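PDB 6GSZ: alpha-L-rhamnosidase from Aspergillus terreus, which probably catalyses the hydrolysis of terminal non-reducing alpha-L-rhamnose residues in alpha-L-rhamnosides. Local coordinates for residues A[328-333]-A[401-406]; A[338-343]-A[396-401]; A[322-327]-A[362-367]. All blocks are in the same frame, centred on the assembly; numbering follows the deposited sequence. Where two conformers were deposited one is given.

The three contacts show a beta-sandwich joining strands within a sheet, sheets across a core and loops along a rim. Contact 1 pairs two neighbouring strands. Contact 2, its centre about 9 Å away, shares Val401 and carries the packing across to a second sheet; the salt bridge Asp331 OD1 to Arg399 NE (2.8 Å) ties the two together. Contact 3 binds surface loops, its centre about 10 Å from that of contact 1 and 17 Å from that of contact 2; Val365 packs on Val329. All three lie in the concanavalin-like domain, whereas the glucose pocket uses residues from Asp460 to His761. The side chain of Trp339 in contact 2 is about 7 Å from a bound calcium ion.

Contact 1: residues A[328-333]-A[401-406]; sequences TVLDFG and VQVDGW
Leu330 and Val401 face each other in an antiparallel hydrogen-bonded pair, with bonds running both ways: Leu330 N to Val401 O at 2.8 Å and Val401 N to Leu330 O at 3.0 Å. A third backbone bond, from Val403 N to Thr328 O, is nearly straight. Between them Val329 and Gln402 form a non-hydrogen-bonded pair, whose CA hydrogens approach Val401 O and Thr328 O.

The apolar contacts gather on one face. With its CG anti to the carbonyl carbon (chi1 -51°), Leu330 crosses both valines at a slant, CG meeting Val403 CG2 at 3.7 Å and CB meeting Val401 CB at 4.1 Å. The ring of Phe332 turns an edge to Val401, CE2 lying 4.0 Å from CG2.

Polar links finish the two ends. A water accepts from Thr328 N and donates to Val403 O. On the Gln402 face, Gln402 NE2 reaches the syn lone pair of Asp404 OD2 at 2.8 Å, an oxygen that Arg353 also engages. Asp331 OD1 receives Gly333 N in an Asx turn where the chain turns a corner. Such pairing of central strands, one face lined with aliphatic and aromatic groups, is typical of a concanavalin-like beta-sandwich.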
ATOM      1  N   THR A 328      19.946  10.689 -25.856  1.00 22.03           N
ATOM      2  CA  THR A 328      20.394  10.979 -24.499  1.00 21.61           C
ATOM      3  C   THR A 328      19.486  10.256 -23.507  1.00 20.97           C
ATOM      4  O   THR A 328      18.272  10.444 -23.565  1.00 19.41           O
ATOM      5  CB  THR A 328      20.360  12.483 -24.216  1.00 21.37           C
ATOM      6  OG1 THR A 328      21.270  13.100 -25.128  1.00 25.77           O
ATOM      7  CG2 THR A 328      20.747  12.829 -22.804  1.00 23.92           C
ATOM      8  N   VAL A 329      20.095   9.464 -22.608  1.00 20.37           N
ATOM      9  CA  VAL A 329      19.352   8.661 -21.629  1.00 19.90           C
ATOM     10  C   VAL A 329      19.883   8.913 -20.214  1.00 20.12           C
ATOM     11  O   VAL A 329      21.085   8.849 -19.937  1.00 21.19           O
ATOM     12  CB  VAL A 329      19.391   7.163 -21.966  1.00 19.50           C
ATOM     13  CG1 VAL A 329      18.498   6.361 -21.030  1.00 20.30           C
ATOM     14  CG2 VAL A 329      19.012   6.889 -23.412  1.00 22.99           C
ATOM     15  N   LEU A 330      18.937   9.208 -19.320  1.00 18.40           N
ATOM     16  CA  LEU A 330      19.162   9.260 -17.887  1.00 17.72           C
ATOM     17  C   LEU A 330      18.984   7.858 -17.296  1.00 17.72           C
ATOM     18  O   LEU A 330      18.070   7.126 -17.673  1.00 17.96           O
ATOM     19  CB  LEU A 330      18.130  10.192 -17.255  1.00 19.23           C
ATOM     20  CG  LEU A 330      17.966  11.581 -17.859  1.00 18.13           C
ATOM     21  CD1 LEU A 330      16.996  12.391 -17.030  1.00 18.18           C
ATOM     22  CD2 LEU A 330      19.313  12.293 -17.979  1.00 19.35           C
ATOM     23  N   ASP A 331      19.863   7.529 -16.351  1.00 16.86           N
ATOM     24  CA  ASP A 331      19.785   6.322 -15.536  1.00 18.36           C
ATOM     25  C   ASP A 331      19.741   6.775 -14.074  1.00 16.80           C
ATOM     26  O   ASP A 331      20.708   7.364 -13.568  1.00 18.45           O
ATOM     27  CB  ASP A 331      20.954   5.379 -15.873  1.00 19.05           C
ATOM     28  CG  ASP A 331      21.002   4.113 -15.030  1.00 20.07           C
ATOM     29  OD1 ASP A 331      20.024   3.882 -14.289  1.00 19.02           O
ATOM     30  OD2 ASP A 331      21.998   3.337 -15.161  1.00 22.80           O
ATOM     31  N   PHE A 332      18.634   6.445 -13.386  1.00 16.59           N
ATOM     32  CA  PHE A 332      18.504   6.758 -11.950  1.00 16.68           C
ATOM     33  C   PHE A 332      19.003   5.622 -11.034  1.00 16.82           C
ATOM     34  O   PHE A 332      18.973   5.787  -9.809  1.00 19.25           O
ATOM     35  CB  PHE A 332      17.059   7.146 -11.651  1.00 16.04           C
ATOM     36  CG  PHE A 332      16.831   8.535 -12.172  1.00 15.69           C
ATOM     37  CD1 PHE A 332      17.252   9.639 -11.461  1.00 18.18           C
ATOM     38  CD2 PHE A 332      16.284   8.712 -13.428  1.00 16.64           C
ATOM     39  CE1 PHE A 332      17.081  10.907 -11.990  1.00 17.11           C
ATOM     40  CE2 PHE A 332      16.123   9.977 -13.975  1.00 16.93           C
ATOM     41  CZ  PHE A 332      16.517  11.067 -13.241  1.00 17.15           C
ATOM     42  N   GLY A 333      19.428   4.489 -11.608  1.00 17.01           N
ATOM     43  CA  GLY A 333      20.022   3.388 -10.822  1.00 17.30           C
ATOM     44  C   GLY A 333      19.023   2.520 -10.071  1.00 18.34           C
ATOM     45  O   GLY A 333      19.406   1.519  -9.444  1.00 20.30           O
ATOM     46  N   VAL A 401      15.230   7.420 -18.622  1.00 15.97           N
ATOM     47  CA  VAL A 401      14.472   8.464 -19.305  1.00 15.60           C
ATOM     48  C   VAL A 401      15.251   8.883 -20.549  1.00 15.33           C
ATOM     49  O   VAL A 401      16.375   9.357 -20.435  1.00 18.22           O
ATOM     50  CB  VAL A 401      14.220   9.678 -18.403  1.00 15.65           C
ATOM     51  CG1 VAL A 401      13.268  10.626 -19.119  1.00 16.73           C
ATOM     52  CG2 VAL A 401      13.680   9.255 -17.061  1.00 16.57           C
ATOM     53  N   GLN A 402      14.619   8.746 -21.715  1.00 14.86           N
ATOM     54  CA  GLN A 402      15.164   9.351 -22.937  1.00 17.52           C
ATOM     55  C   GLN A 402      14.729  10.815 -22.966  1.00 18.31           C
ATOM     56  O   GLN A 402      13.535  11.108 -22.807  1.00 16.99           O
ATOM     57  CB  GLN A 402      14.685   8.645 -24.195  1.00 17.49           C
ATOM     58  CG  GLN A 402      15.335   9.235 -25.445  1.00 19.82           C
ATOM     59  CD  GLN A 402      14.914   8.550 -26.721  1.00 20.55           C
ATOM     60  OE1 GLN A 402      14.921   7.314 -26.830  1.00 22.14           O
ATOM     61  NE2 GLN A 402      14.551   9.366 -27.705  1.00 22.36           N
ATOM     62  N   VAL A 403      15.703  11.705 -23.187  1.00 17.14           N
ATOM     63  CA  VAL A 403      15.455  13.140 -23.136  1.00 17.99           C
ATOM     64  C   VAL A 403      15.771  13.736 -24.496  1.00 20.45           C
ATOM     65  O   VAL A 403      16.909  13.556 -24.961  1.00 20.71           O
ATOM     66  CB  VAL A 403      16.314  13.817 -22.058  1.00 18.39           C
ATOM     67  CG1 VAL A 403      16.027  15.297 -22.010  1.00 20.73           C
ATOM     68  CG2 VAL A 403      16.109  13.183 -20.689  1.00 18.60           C
ATOM     69  N   ASP A 404      14.768  14.378 -25.118  1.00 17.21           N
ATOM     70  CA  ASP A 404      14.962  15.061 -26.410  1.00 18.99           C
ATOM     71  C   ASP A 404      14.659  16.538 -26.232  1.00 20.20           C
ATOM     72  O   ASP A 404      13.699  16.913 -25.552  1.00 22.03           O
ATOM     73  CB  ASP A 404      14.093  14.430 -27.506  1.00 20.20           C
ATOM     74  CG  ASP A 404      14.624  13.081 -27.968  1.00 24.81           C
ATOM     75  OD1 ASP A 404      15.580  13.062 -28.798  1.00 33.18           O
ATOM     76  OD2 ASP A 404      14.147  12.076 -27.458  1.00 26.53           O
ATOM     77  N   GLY A 405      15.443  17.382 -26.907  1.00 21.08           N
ATOM     78  CA  GLY A 405      15.193  18.816 -26.883  1.00 22.13           C
ATOM     79  C   GLY A 405      15.765  19.533 -25.675  1.00 21.51           C
ATOM     80  O   GLY A 405      15.447  20.699 -25.447  1.00 22.59           O
ATOM     81  N   TRP A 406      16.562  18.845 -24.842  1.00 22.58           N
ATOM     82  CA  TRP A 406      17.173  19.502 -23.687  1.00 19.91           C
ATOM     83  C   TRP A 406      18.061  20.645 -24.160  1.00 22.67           C
ATOM     84  O   TRP A 406      18.846  20.466 -25.087  1.00 25.99           O
ATOM     85  CB  TRP A 406      17.945  18.499 -22.814  1.00 22.19           C
ATOM     86  CG  TRP A 406      18.473  19.120 -21.560  1.00 20.52           C
ATOM     87  CD1 TRP A 406      19.639  19.809 -21.412  1.00 23.31           C
ATOM     88  CD2 TRP A 406      17.803  19.164 -20.281  1.00 21.33           C
ATOM     89  NE1 TRP A 406      19.765  20.256 -20.127  1.00 22.90           N
ATOM     90  CE2 TRP A 406      18.648  19.875 -19.406  1.00 19.08           C
ATOM     91  CE3 TRP A 406      16.592  18.658 -19.794  1.00 20.03           C
ATOM     92  CZ2 TRP A 406      18.324  20.086 -18.073  1.00 21.67           C
ATOM     93  CZ3 TRP A 406      16.262  18.880 -18.478  1.00 21.53           C
ATOM     94  CH2 TRP A 406      17.111  19.596 -17.632  1.00 21.53           C
TER
HETATM   95  O   HOH W   1      17.922  12.288 -27.072  1.00 30.89           O

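Contact 2: residues A[338-343]-A[396-401]; sequences GWLRIR and HGFRYV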
ATOM      1  N   GLY A 338       7.165   7.683  -9.561  1.00 10.96           N
ATOM      2  CA  GLY A 338       6.968   9.095  -9.325  1.00 12.46           C
ATOM      3  C   GLY A 338       7.188   9.858 -10.623  1.00 11.71           C
ATOM      4  O   GLY A 338       6.529   9.588 -11.587  1.00 12.23           O
ATOM      5  N   TRP A 339       8.122  10.806 -10.605  1.00 11.11           N
ATOM      6  CA  TRP A 339       8.285  11.697 -11.754  1.00 11.02           C
ATOM      7  C   TRP A 339       9.609  12.445 -11.613  1.00 12.82           C
ATOM      8  O   TRP A 339      10.330  12.269 -10.636  1.00 13.91           O
ATOM      9  CB  TRP A 339       7.111  12.651 -11.880  1.00 11.79           C
ATOM     10  CG  TRP A 339       6.763  13.441 -10.669  1.00 12.37           C
ATOM     11  CD1 TRP A 339       7.447  14.459 -10.082  1.00 12.54           C
ATOM     12  CD2 TRP A 339       5.590  13.238  -9.865  1.00 11.89           C
ATOM     13  NE1 TRP A 339       6.785  14.936  -8.992  1.00 12.92           N
ATOM     14  CE2 TRP A 339       5.638  14.202  -8.835  1.00 12.23           C
ATOM     15  CE3 TRP A 339       4.515  12.350  -9.919  1.00 11.99           C
ATOM     16  CZ2 TRP A 339       4.607  14.355  -7.931  1.00 12.66           C
ATOM     17  CZ3 TRP A 339       3.499  12.496  -9.004  1.00 12.08           C
ATOM     18  CH2 TRP A 339       3.548  13.490  -8.043  1.00 13.04           C
ATOM     19  N   LEU A 340       9.905  13.292 -12.596  1.00 13.26           N
ATOM     20  CA  LEU A 340      11.111  14.130 -12.549  1.00 13.81           C
ATOM     21  C   LEU A 340      10.822  15.526 -11.991  1.00 13.39           C
ATOM     22  O   LEU A 340       9.718  16.018 -12.082  1.00 14.16           O
ATOM     23  CB  LEU A 340      11.667  14.320 -13.965  1.00 14.91           C
ATOM     24  CG  LEU A 340      12.095  13.044 -14.671  1.00 16.09           C
ATOM     25  CD1 LEU A 340      12.555  13.367 -16.080  1.00 16.98           C
ATOM     26  CD2 LEU A 340      13.183  12.319 -13.865  1.00 16.66           C
ATOM     27  N   ARG A 341      11.857  16.120 -11.420  1.00 14.51           N
ATOM     28  CA  ARG A 341      11.924  17.557 -11.133  1.00 15.47           C
ATOM     29  C   ARG A 341      13.092  18.115 -11.936  1.00 16.47           C
ATOM     30  O   ARG A 341      14.201  17.568 -11.888  1.00 16.51           O
ATOM     31  CB  ARG A 341      12.174  17.828  -9.639  1.00 17.16           C
ATOM     32  CG  ARG A 341      12.291  19.322  -9.303  1.00 19.33           C
ATOM     33  CD  ARG A 341      12.672  19.615  -7.870  1.00 24.36           C
ATOM     34  NE  ARG A 341      14.079  19.336  -7.631  1.00 38.13           N
ATOM     35  CZ  ARG A 341      14.644  19.154  -6.426  1.00 47.32           C
ATOM     36  NH1 ARG A 341      15.949  18.935  -6.328  1.00 42.40           N
ATOM     37  NH2 ARG A 341      13.901  19.189  -5.329  1.00 51.51           N
ATOM     38  N   ILE A 342      12.827  19.173 -12.708  1.00 15.37           N
ATOM     39  CA  ILE A 342      13.847  19.768 -13.571  1.00 17.14           C
ATOM     40  C   ILE A 342      14.051  21.215 -13.131  1.00 16.77           C
ATOM     41  O   ILE A 342      13.125  21.838 -12.590  1.00 16.98           O
ATOM     42  CB  ILE A 342      13.481  19.676 -15.072  1.00 17.10           C
ATOM     43  CG1 ILE A 342      12.274  20.541 -15.460  1.00 17.15           C
ATOM     44  CG2 ILE A 342      13.339  18.214 -15.470  1.00 19.07           C
ATOM     45  CD1 ILE A 342      11.862  20.450 -16.915  1.00 18.52           C
ATOM     46  N   ARG A 343      15.292  21.689 -13.329  1.00 16.44           N
ATOM     47  CA  ARG A 343      15.654  23.060 -13.141  0.60 18.30           C
ATOM     48  C   ARG A 343      16.479  23.462 -14.358  1.00 20.06           C
ATOM     49  O   ARG A 343      17.591  22.960 -14.536  1.00 21.84           O
ATOM     50  CB  ARG A 343      16.440  23.216 -11.835  0.60 21.90           C
ATOM     51  CG  ARG A 343      15.605  22.926 -10.595  0.60 24.42           C
ATOM     52  CD  ARG A 343      16.348  22.682  -9.300  0.60 29.66           C
ATOM     53  NE  ARG A 343      15.444  22.578  -8.152  0.60 32.82           N
ATOM     54  CZ  ARG A 343      15.856  22.490  -6.887  0.60 35.88           C
ATOM     55  NH1 ARG A 343      17.140  22.296  -6.632  0.60 36.26           N
ATOM     56  NH2 ARG A 343      14.998  22.615  -5.889  0.60 34.82           N
ATOM     57  N   HIS A 396       4.834   7.944 -13.216  1.00 11.42           N
ATOM     58  CA  HIS A 396       5.481   6.963 -14.073  1.00 11.29           C
ATOM     59  C   HIS A 396       6.258   5.955 -13.218  1.00 11.36           C
ATOM     60  O   HIS A 396       6.709   6.288 -12.138  1.00 12.59           O
ATOM     61  CB  HIS A 396       6.438   7.647 -15.047  1.00 12.29           C
ATOM     62  CG  HIS A 396       5.963   8.923 -15.645  1.00 12.43           C
ATOM     63  ND1 HIS A 396       4.828   9.032 -16.423  1.00 12.83           N
ATOM     64  CD2 HIS A 396       6.488  10.147 -15.513  1.00 13.18           C
ATOM     65  CE1 HIS A 396       4.737  10.310 -16.819  1.00 12.75           C
ATOM     66  NE2 HIS A 396       5.745  11.010 -16.292  1.00 12.41           N
ATOM     67  N   GLY A 397       6.474   4.788 -13.804  1.00 10.80           N
ATOM     68  CA  GLY A 397       7.325   3.761 -13.211  1.00 12.41           C
ATOM     69  C   GLY A 397       8.530   3.586 -14.125  1.00 13.26           C
ATOM     70  O   GLY A 397       8.357   3.258 -15.273  1.00 13.37           O
ATOM     71  N   PHE A 398       9.749   3.873 -13.639  1.00 12.21           N
ATOM     72  CA  PHE A 398      10.896   3.972 -14.528  1.00 12.92           C
ATOM     73  C   PHE A 398      12.231   3.929 -13.787  1.00 13.65           C
ATOM     74  O   PHE A 398      12.323   4.340 -12.634  1.00 13.18           O
ATOM     75  CB  PHE A 398      10.808   5.289 -15.307  1.00 13.15           C
ATOM     76  CG  PHE A 398      10.977   6.549 -14.491  1.00 12.95           C
ATOM     77  CD1 PHE A 398       9.927   7.050 -13.748  1.00 12.70           C
ATOM     78  CD2 PHE A 398      12.168   7.255 -14.447  1.00 12.75           C
ATOM     79  CE1 PHE A 398      10.061   8.180 -12.966  1.00 13.03           C
ATOM     80  CE2 PHE A 398      12.300   8.415 -13.690  1.00 13.94           C
ATOM     81  CZ  PHE A 398      11.237   8.889 -12.953  1.00 13.73           C
ATOM     82  N   ARG A 399      13.274   3.507 -14.532  1.00 15.08           N
ATOM     83  CA  ARG A 399      14.667   3.709 -14.155  1.00 14.27           C
ATOM     84  C   ARG A 399      15.390   4.638 -15.164  1.00 13.70           C
ATOM     85  O   ARG A 399      16.309   5.356 -14.789  1.00 15.35           O
ATOM     86  CB  ARG A 399      15.379   2.348 -14.083  1.00 15.90           C
ATOM     87  CG  ARG A 399      16.886   2.456 -13.898  1.00 16.66           C
ATOM     88  CD  ARG A 399      17.554   1.143 -13.556  1.00 18.37           C
ATOM     89  NE  ARG A 399      18.992   1.350 -13.596  1.00 17.87           N
ATOM     90  CZ  ARG A 399      19.897   0.472 -13.158  1.00 17.96           C
ATOM     91  NH1 ARG A 399      19.478  -0.682 -12.649  1.00 18.10           N
ATOM     92  NH2 ARG A 399      21.190   0.778 -13.222  1.00 20.61           N
ATOM     93  N   TYR A 400      14.948   4.579 -16.430  1.00 14.50           N
ATOM     94  CA  TYR A 400      15.573   5.298 -17.536  1.00 16.11           C
ATOM     95  C   TYR A 400      14.626   6.355 -18.102  1.00 15.63           C
ATOM     96  O   TYR A 400      13.425   6.166 -18.153  1.00 14.85           O
ATOM     97  CB  TYR A 400      15.973   4.299 -18.625  1.00 17.50           C
ATOM     98  CG  TYR A 400      16.897   3.202 -18.141  1.00 16.82           C
ATOM     99  CD1 TYR A 400      18.260   3.429 -18.050  1.00 17.14           C
ATOM    100  CD2 TYR A 400      16.406   1.956 -17.762  1.00 17.45           C
ATOM    101  CE1 TYR A 400      19.109   2.438 -17.589  1.00 18.83           C
ATOM    102  CE2 TYR A 400      17.250   0.967 -17.284  1.00 20.98           C
ATOM    103  CZ  TYR A 400      18.604   1.215 -17.192  1.00 18.67           C
ATOM    104  OH  TYR A 400      19.491   0.253 -16.783  1.00 22.91           O
ATOM    105  N   VAL A 401      15.230   7.420 -18.622  1.00 15.97           N
ATOM    106  CA  VAL A 401      14.472   8.464 -19.305  1.00 15.60           C
ATOM    107  C   VAL A 401      15.251   8.883 -20.549  1.00 15.33           C
ATOM    108  O   VAL A 401      16.375   9.357 -20.435  1.00 18.22           O
ATOM    109  CB  VAL A 401      14.220   9.678 -18.403  1.00 15.65           C
ATOM    110  CG1 VAL A 401      13.268  10.626 -19.119  1.00 16.73           C
ATOM    111  CG2 VAL A 401      13.680   9.255 -17.061  1.00 16.57           C
TER
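Gly338 and His396 form the antiparallel hydrogen-bonded pair at a corner of the beta-sandwich, where strands 335-337 and 396-398 make a short two-stranded sheet before the chain turns away on each strand. The pair is closed by two bonds, Gly338 N to His396 O at 3.0 Å and His396 N to Gly338 O at 2.9 Å. Beyond the corner the segments diverge; strand 339-343 runs at 90° to strand 396-398, and a classic beta bulge at Arg399 and Tyr400, both facing Thr357, leads into the next strand.

Side chains fill the angle so made. Phe398 has CG between its backbone N and carbonyl carbon (chi1 67°), which turns the ring toward the corner, its edge at CE1 meeting Gly338 O and Trp339 N, each at 4.0 Å. Leu340 comes in obliquely, CD2 lying 4.0 Å from Phe398 CE2, while its other branch, CD1, meets Val401 CG1 tip to tip at 4.2 Å. This joins the sheet of strand 339-344 to that of strand 400-404.

The imidazole of His396 stacks on His356, and its NE2 is hydrogen-bonded to Asp377 OD2. The stack and the bond together probably limit how far this buried ring can turn, and the nearby carboxylate would probably stabilise positive charge on it, while the buried Gly338 N and O each find a backbone partner in His396.

Contact 3: residues A[322-327]-A[362-367]; sequences SSASGK and NGEVAT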
ATOM      1  N   SER A 322      24.657   7.615 -23.844  1.00 25.97           N
ATOM      2  CA  SER A 322      24.174   7.664 -25.176  1.00 25.60           C
ATOM      3  C   SER A 322      23.591   6.299 -25.558  1.00 23.83           C
ATOM      4  O   SER A 322      24.219   5.288 -25.314  1.00 27.43           O
ATOM      5  CB  SER A 322      25.308   8.076 -26.095  1.00 33.82           C
ATOM      6  OG  SER A 322      24.932   7.894 -27.439  1.00 41.77           O
ATOM      7  N   SER A 323      22.389   6.282 -26.142  1.00 24.23           N
ATOM      8  CA  SER A 323      21.773   5.060 -26.641  1.00 23.66           C
ATOM      9  C   SER A 323      22.518   4.563 -27.882  1.00 25.89           C
ATOM     10  O   SER A 323      23.402   5.255 -28.389  1.00 27.21           O
ATOM     11  CB  SER A 323      20.309   5.243 -26.933  1.00 24.04           C
ATOM     12  OG  SER A 323      20.104   5.884 -28.160  1.00 23.94           O
ATOM     13  N   ALA A 324      22.122   3.389 -28.402  1.00 25.84           N
ATOM     14  CA  ALA A 324      22.769   2.824 -29.606  1.00 29.52           C
ATOM     15  C   ALA A 324      22.705   3.820 -30.768  1.00 29.61           C
ATOM     16  O   ALA A 324      23.636   3.913 -31.556  1.00 32.97           O
ATOM     17  CB  ALA A 324      22.148   1.502 -29.990  1.00 30.77           C
ATOM     18  N   SER A 325      21.605   4.575 -30.858  1.00 29.46           N
ATOM     19  CA  SER A 325      21.393   5.526 -31.993  1.00 28.83           C
ATOM     20  C   SER A 325      21.762   6.968 -31.616  1.00 28.26           C
ATOM     21  O   SER A 325      21.482   7.885 -32.381  1.00 33.75           O
ATOM     22  CB  SER A 325      19.955   5.449 -32.444  1.00 31.41           C
ATOM     23  OG  SER A 325      19.092   5.874 -31.395  1.00 31.97           O
ATOM     24  N   GLY A 326      22.368   7.168 -30.445  1.00 25.53           N
ATOM     25  CA  GLY A 326      22.873   8.452 -30.006  1.00 28.88           C
ATOM     26  C   GLY A 326      21.850   9.287 -29.241  1.00 28.07           C
ATOM     27  O   GLY A 326      22.083  10.476 -29.041  1.00 26.90           O
ATOM     28  N   LYS A 327      20.753   8.678 -28.773  1.00 26.19           N
ATOM     29  CA  LYS A 327      19.785   9.419 -27.943  1.00 24.59           C
ATOM     30  C   LYS A 327      20.383   9.630 -26.537  1.00 22.77           C
ATOM     31  O   LYS A 327      21.181   8.814 -26.036  1.00 25.01           O
ATOM     32  CB  LYS A 327      18.444   8.681 -27.856  1.00 23.26           C
ATOM     33  CG  LYS A 327      17.753   8.352 -29.174  1.00 24.58           C
ATOM     34  CD  LYS A 327      17.529   9.539 -30.088  1.00 29.85           C
ATOM     35  CE  LYS A 327      17.161   9.121 -31.504  1.00 41.58           C
ATOM     36  NZ  LYS A 327      16.904  10.300 -32.371  1.00 53.20           N
ATOM     37  N   ASN A 362      17.765  -3.695 -26.700  1.00 28.57           N
ATOM     38  CA  ASN A 362      18.288  -3.437 -28.040  1.00 30.55           C
ATOM     39  C   ASN A 362      18.931  -2.042 -28.095  1.00 28.62           C
ATOM     40  O   ASN A 362      18.931  -1.393 -29.155  1.00 33.34           O
ATOM     41  CB  ASN A 362      17.184  -3.600 -29.101  1.00 32.08           C
ATOM     42  CG  ASN A 362      16.697  -5.029 -29.193  1.00 38.18           C
ATOM     43  OD1 ASN A 362      17.398  -5.947 -28.767  1.00 48.35           O
ATOM     44  ND2 ASN A 362      15.502  -5.236 -29.720  1.00 40.82           N
ATOM     45  N   GLY A 363      19.520  -1.607 -26.970  1.00 26.65           N
ATOM     46  CA  GLY A 363      20.316  -0.374 -26.916  1.00 28.80           C
ATOM     47  C   GLY A 363      19.480   0.902 -26.842  1.00 27.05           C
ATOM     48  O   GLY A 363      20.043   1.981 -26.936  1.00 26.24           O
ATOM     49  N   GLU A 364      18.151   0.794 -26.679  1.00 23.94           N
ATOM     50  CA  GLU A 364      17.263   1.968 -26.538  1.00 23.02           C
ATOM     51  C   GLU A 364      16.286   1.744 -25.372  1.00 21.95           C
ATOM     52  O   GLU A 364      16.011   0.606 -24.958  1.00 21.12           O
ATOM     53  CB  GLU A 364      16.417   2.201 -27.794  1.00 26.22           C
ATOM     54  CG  GLU A 364      17.222   2.257 -29.088  1.00 26.42           C
ATOM     55  CD  GLU A 364      18.059   3.515 -29.280  1.00 25.43           C
ATOM     56  OE1 GLU A 364      17.803   4.519 -28.574  1.00 26.68           O
ATOM     57  OE2 GLU A 364      18.966   3.480 -30.146  1.00 32.17           O
ATOM     58  N   VAL A 365      15.691   2.832 -24.894  1.00 21.01           N
ATOM     59  CA  VAL A 365      14.674   2.728 -23.866  1.00 19.00           C
ATOM     60  C   VAL A 365      13.533   1.844 -24.398  1.00 18.76           C
ATOM     61  O   VAL A 365      13.228   1.866 -25.570  1.00 22.31           O
ATOM     62  CB  VAL A 365      14.200   4.100 -23.362  1.00 18.18           C
ATOM     63  CG1 VAL A 365      15.340   4.901 -22.762  1.00 18.69           C
ATOM     64  CG2 VAL A 365      13.479   4.911 -24.418  1.00 20.01           C
ATOM     65  N   ALA A 366      12.963   0.997 -23.525  1.00 17.33           N
ATOM     66  CA  ALA A 366      11.964   0.029 -23.961  1.00 16.48           C
ATOM     67  C   ALA A 366      10.545   0.499 -23.628  1.00 17.29           C
ATOM     68  O   ALA A 366      10.091   0.342 -22.508  1.00 18.14           O
ATOM     69  CB  ALA A 366      12.257  -1.282 -23.291  1.00 17.97           C
ATOM     70  N   THR A 367       9.836   1.072 -24.609  1.00 17.26           N
ATOM     71  CA  THR A 367       8.474   1.525 -24.399  1.00 17.64           C
ATOM     72  C   THR A 367       7.463   0.422 -24.718  1.00 16.72           C
ATOM     73  O   THR A 367       6.311   0.491 -24.324  1.00 17.53           O
ATOM     74  CB  THR A 367       8.198   2.780 -25.238  1.00 17.42           C
ATOM     75  OG1 THR A 367       8.423   2.439 -26.601  1.00 19.50           O
ATOM     76  CG2 THR A 367       9.076   3.938 -24.832  1.00 19.19           C
TER
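Glu364 pushes its carboxylate against the turn Ser323-Gly326, and here the contact is tight. OE1 accepts from Ser323 OG at 2.7 Å, while OE2 accepts twice from Ser325, from the hydroxyl OG at 2.7 Å and, in a bent bond (131°), from the backbone N at 2.9 Å. All three donors approach on the syn side, somewhat out of the carboxylate plane. The chain of Glu364 folds at its second torsion (chi2 -72°), which brings the carboxylate back to the turn. One backbone bond runs beside it, Ala324 N to Gly363 O at 2.9 Å and almost straight (173°). Three bonds fix the rotation of the carboxylate, and the buried Ser323 places it: its OG also receives Lys327 N at 2.9 Å, so that the hydroxyl links the loop's own backbone to the acid.

Toward solvent the fit is looser. The exposed Ala324 rests its methyl against Gly363 O and Glu364 OE2, with no polar bond from the side chain. Lys327 offers only the flank of its chain; its NZ stays 7.0 Å from Glu364 OE1, so the opposite charges make no salt bridge and can at most attract at a distance. Asn362 turns its amide away from the loop, and a bound N-acetylglucosamine lies about 5 Å from that side chain.

With Gly326 N bonded to Ser323 O and Ser323 N to Lys327 O, the loop is a type I turn with a G1 bulge, typical of the tight hairpin that joins strands 319-322 and 328-332, here fastened to the neighbouring hairpin at the sandwich rim.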